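Local coordinates for protein glycosyl hydrolase, family 38 (Enterococcus faecalis, PDB 5KBP) that probably hydrolyses alpha-mannosidic linkages as a metal-dependent glycoside hydrolase of family 38, at residues Asp37-Leu40 and Asp41-Asn45; Gly87-Tyr90 and Ile91-Asp94. All coordinates share one frame; numbering follows the deposited sequence.

Interaction 1. Residues Asp37-Leu40 and Asp41-Asn45; sequences DNVL and DLIEN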
loop_
_atom_site.group_PDB
_atom_site.type_symbol
_atom_site.label_atom_id
_atom_site.label_comp_id
_atom_site.label_asym_id
_atom_site.label_seq_id
_atom_site.Cartn_x
_atom_site.Cartn_y
_atom_site.Cartn_z
ATOM N N ASP A 37 25.279 4.732 2.132
ATOM C CA ASP A 37 26.200 4.808 3.263
ATOM C C ASP A 37 27.641 4.618 2.810
ATOM O O ASP A 37 28.545 5.325 3.272
ATOM C CB ASP A 37 25.839 3.765 4.321
ATOM C CG ASP A 37 24.618 4.147 5.131
ATOM O OD1 ASP A 37 24.243 5.338 5.123
ATOM O OD2 ASP A 37 24.039 3.255 5.785
ATOM N N ASN A 38 27.875 3.670 1.900
ATOM C CA ASN A 38 29.227 3.405 1.424
ATOM C C ASN A 38 29.716 4.472 0.451
ATOM O O ASN A 38 30.915 4.768 0.420
ATOM C CB ASN A 38 29.291 2.023 0.770
ATOM C CG ASN A 38 29.135 0.897 1.776
ATOM O OD1 ASN A 38 29.568 1.011 2.923
ATOM N ND2 ASN A 38 28.512 -0.196 1.351
ATOM N N VAL A 39 28.817 5.055 -0.346
ATOM C CA VAL A 39 29.224 6.126 -1.250
ATOM C C VAL A 39 29.639 7.360 -0.460
ATOM O O VAL A 39 30.673 7.978 -0.744
ATOM C CB VAL A 39 28.098 6.443 -2.251
ATOM C CG1 VAL A 39 28.434 7.695 -3.048
ATOM C CG2 VAL A 39 27.875 5.266 -3.181
ATOM N N LEU A 40 28.844 7.737 0.545
ATOM C CA LEU A 40 29.226 8.845 1.416
ATOM C C LEU A 40 30.519 8.547 2.161
ATOM O O LEU A 40 31.301 9.464 2.437
ATOM C CB LEU A 40 28.100 9.150 2.403
ATOM C CG LEU A 40 26.779 9.628 1.796
ATOM C CD1 LEU A 40 25.747 9.904 2.881
ATOM C CD2 LEU A 40 27.005 10.862 0.942
ATOM N N ASP A 41 30.758 7.278 2.501
ATOM C CA ASP A 41 32.021 6.899 3.129
ATOM C C ASP A 41 33.196 7.220 2.213
ATOM O O ASP A 41 34.203 7.791 2.649
ATOM C CB ASP A 41 31.990 5.409 3.480
ATOM C CG ASP A 41 33.054 5.017 4.492
ATOM O OD1 ASP A 41 34.181 5.554 4.434
ATOM O OD2 ASP A 41 32.761 4.155 5.346
ATOM N N LEU A 42 33.079 6.867 0.932
ATOM C CA LEU A 42 34.154 7.140 -0.018
ATOM C C LEU A 42 34.279 8.633 -0.305
ATOM O O LEU A 42 35.390 9.144 -0.484
ATOM C CB LEU A 42 33.913 6.365 -1.314
ATOM C CG LEU A 42 34.128 4.852 -1.269
ATOM C CD1 LEU A 42 33.522 4.192 -2.495
ATOM C CD2 LEU A 42 35.613 4.540 -1.169
ATOM N N ILE A 43 33.151 9.345 -0.356
ATOM C CA ILE A 43 33.182 10.768 -0.681
ATOM C C ILE A 43 33.861 11.560 0.431
ATOM O O ILE A 43 34.607 12.512 0.170
ATOM C CB ILE A 43 31.754 11.276 -0.957
ATOM C CG1 ILE A 43 31.256 10.755 -2.307
ATOM C CG2 ILE A 43 31.695 12.795 -0.909
ATOM C CD1 ILE A 43 29.857 11.212 -2.662
ATOM N N GLU A 44 33.634 11.171 1.682
ATOM C CA GLU A 44 34.144 11.911 2.827
ATOM C C GLU A 44 35.557 11.510 3.232
ATOM O O GLU A 44 36.151 12.184 4.081
ATOM C CB GLU A 44 33.207 11.731 4.025
ATOM C CG GLU A 44 31.816 12.305 3.809
ATOM C CD GLU A 44 30.786 11.709 4.749
ATOM O OE1 GLU A 44 29.588 12.024 4.594
ATOM O OE2 GLU A 44 31.171 10.922 5.638
ATOM N N ASN A 45 36.109 10.452 2.658
ATOM C CA ASN A 45 37.397 9.957 3.138
ATOM C C ASN A 45 38.434 9.771 2.041
ATOM O O ASN A 45 39.613 10.051 2.270
ATOM C CB ASN A 45 37.196 8.629 3.884
ATOM C CG ASN A 45 36.212 8.744 5.031
ATOM O OD1 ASN A 45 36.149 9.769 5.713
ATOM N ND2 ASN A 45 35.433 7.691 5.249
#

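Interaction 2. Residues Gly87-Tyr90 and Ile91-Asp94; sequences GPFY and ILQD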
loop_
_atom_site.group_PDB
_atom_site.type_symbol
_atom_site.label_atom_id
_atom_site.label_comp_id
_atom_site.label_asym_id
_atom_site.label_seq_id
_atom_site.Cartn_x
_atom_site.Cartn_y
_atom_site.Cartn_z
ATOM N N GLY A 87 20.118 13.917 -10.345
ATOM C CA GLY A 87 19.227 14.382 -11.382
ATOM C C GLY A 87 19.635 13.923 -12.766
ATOM O O GLY A 87 20.542 13.104 -12.931
ATOM N N PRO A 88 18.987 14.478 -13.803
ATOM C CA PRO A 88 18.014 15.571 -13.690
ATOM C C PRO A 88 16.563 15.131 -13.502
ATOM O O PRO A 88 15.681 15.987 -13.448
ATOM C CB PRO A 88 18.171 16.291 -15.026
ATOM C CG PRO A 88 18.482 15.181 -15.987
ATOM C CD PRO A 88 19.256 14.133 -15.210
ATOM N N PHE A 89 16.318 13.829 -13.414
ATOM C CA PHE A 89 14.966 13.302 -13.311
ATOM C C PHE A 89 14.613 13.005 -11.858
ATOM O O PHE A 89 15.469 12.970 -10.971
ATOM C CB PHE A 89 14.809 12.033 -14.159
ATOM C CG PHE A 89 14.988 12.253 -15.634
ATOM C CD1 PHE A 89 14.879 13.519 -16.187
ATOM C CD2 PHE A 89 15.259 11.184 -16.473
ATOM C CE1 PHE A 89 15.044 13.714 -17.547
ATOM C CE2 PHE A 89 15.424 11.372 -17.832
ATOM C CZ PHE A 89 15.317 12.639 -18.370
ATOM N N TYR A 90 13.317 12.790 -11.621
ATOM C CA TYR A 90 12.863 12.330 -10.315
ATOM C C TYR A 90 12.959 10.812 -10.213
ATOM O O TYR A 90 13.454 10.278 -9.216
ATOM C CB TYR A 90 11.432 12.809 -10.066
ATOM C CG TYR A 90 10.816 12.329 -8.771
ATOM C CD1 TYR A 90 11.238 12.833 -7.547
ATOM C CD2 TYR A 90 9.800 11.382 -8.774
ATOM C CE1 TYR A 90 10.671 12.398 -6.360
ATOM C CE2 TYR A 90 9.228 10.942 -7.595
ATOM C CZ TYR A 90 9.667 11.453 -6.392
ATOM O OH TYR A 90 9.098 11.016 -5.217
ATOM N N ILE A 91 12.497 10.106 -11.245
ATOM C CA ILE A 91 12.631 8.660 -11.349
ATOM C C ILE A 91 13.040 8.322 -12.777
ATOM O O ILE A 91 12.952 9.149 -13.687
ATOM C CB ILE A 91 11.331 7.919 -10.963
ATOM C CG1 ILE A 91 10.114 8.576 -11.623
ATOM C CG2 ILE A 91 11.162 7.884 -9.454
ATOM C CD1 ILE A 91 9.725 7.976 -12.958
ATOM N N LEU A 92 13.495 7.086 -12.964
ATOM C CA LEU A 92 13.808 6.559 -14.288
ATOM C C LEU A 92 12.585 5.801 -14.790
ATOM O O LEU A 92 12.295 4.697 -14.319
ATOM C CB LEU A 92 15.037 5.655 -14.241
ATOM C CG LEU A 92 16.339 6.280 -13.741
ATOM C CD1 LEU A 92 17.504 5.329 -13.984
ATOM C CD2 LEU A 92 16.583 7.632 -14.396
ATOM N N GLN A 93 11.874 6.388 -15.744
ATOM C CA GLN A 93 10.565 5.903 -16.149
ATOM C C GLN A 93 10.651 5.025 -17.391
ATOM O O GLN A 93 11.690 4.914 -18.044
ATOM C CB GLN A 93 9.619 7.079 -16.420
ATOM C CG GLN A 93 9.808 7.728 -17.789
ATOM C CD GLN A 93 11.007 8.656 -17.855
ATOM O OE1 GLN A 93 11.873 8.639 -16.980
ATOM N NE2 GLN A 93 11.058 9.480 -18.896
ATOM N N ASP A 94 9.523 4.395 -17.708
ATOM C CA ASP A 94 9.292 3.837 -19.031
ATOM C C ASP A 94 8.683 4.926 -19.904
ATOM O O ASP A 94 7.709 5.573 -19.506
ATOM C CB ASP A 94 8.368 2.622 -18.970
ATOM C CG ASP A 94 8.128 2.007 -20.336
ATOM O OD1 ASP A 94 7.239 2.497 -21.063
ATOM O OD2 ASP A 94 8.834 1.039 -20.687
#

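Interaction 1. Residues Asp37-Leu40 and Asp41-Asn45
V39 and I43 meet one turn apart on helix 25-45, an i to i+4 contact near the C-terminal end of this alpha-helix of the N-terminal family 38 domain. Followed outward, the I43 side chain stays with V39 all the way: CB lies 3.5 Å from V39 O, CG1 comes closer to the same V39 O at 3.2 Å, and CD1 ends 3.8 Å from V39 CG1, the two side chains crossing at a slant. With CG1 anti to the carbonyl carbon (chi1 -73°), the I43 chain leans back over the preceding turn, whose V39 O also accepts the backbone N-H of I43 at 2.9 Å. Three more i to i+4 backbone bonds, from D41, L42 and E44 to D37, N38 and L40, complete the turn. L42 rests its CG on N38 O, with CB between N38 O and V39 O, and its side chain also packs on F49 and V238. D37 turns its carboxylate out of this contact, where OD1 meets both R68 in a salt bridge and Y64 OH in a hydrogen bond. L40 packs on V75 and A78 of helix 72-80, and the more exposed E44 touches A74 of the same helix. The E44 chain, extended beyond CG, folds along the L40 carbonyl: E44 CG is 3.2 Å from L40 O, and E44 OE1 reaches 3.9 Å from L40 CB.

Interaction 2. Residues Gly87-Tyr90 and Ile91-Asp94
F89, Y90 and I91 turn the chain through an irregular bend, Y90 in a helix-like conformation (psi -46°) between the extended F89 and I91, just after a cis peptide bond joins G87 to P88. The bend throws the neighbouring side chains of F89 and Y90 to different sides. F89 folds back over what follows: its CB is 3.5 Å from I91 O, and the ring edge at CD2 meets L92 CD2 at 4.3 Å, near the ring plane. Q93 OE1 approaches the same F89 CD2 obliquely, also at 4.3 Å. On the other side Y90 and I91 cross at a slant. CG of Y90 is anti to its own nitrogen (chi1 177°), which brings the ring alongside the next residue, with Y90 CD2 3.8 Å from I91 CG2. I91 is less relaxed: its CG1 stands wedged between backbone N and carbonyl carbon, and its chi2 of 93° is away from the staggered values, while its CG2 lies 3.3 Å from Y90 O. No polar bond joins the two halves, and several of their polar groups bond to surrounding residues. N106 serves the backbone twice, donating from ND2 to I91 O and accepting a weak bond from Y90 N at OD1; Q93 NE2 bonds to N103, and Y90 OH has a weak bond with Q349. These residues form part of the buried connection between strand 84-85 and helix 100-117, which covers F89 and Q93 through N106 and F89 also through M107, while Y90 and I91 insert between helix 59-65 and helix 337-348, and F89 also meets the F126 ring of strand 124-126.

How the interactions relate
Both interactions belong to the N-terminal family 38 domain and come in series along the chain, yet they do not touch: their centres are about 23 Å apart and their nearest atoms about 13 Å. Interaction 1 is a partly buried piece of regular helix, its centre about 38 Å from the centre of the chain, whose repeating backbone bonds are internal and whose side chains divide between helix 72-80 and the loops of V238 and F49. Interaction 2 lies deeper, its centre about 15 Å from that point, with every touching residue buried. Having no regular structure, it draws polar pairing from surrounding residues, among them N106, and its side chains pack against several helices. Aliphatic contact and charge mark the first; aromatic and aliphatic packing the second.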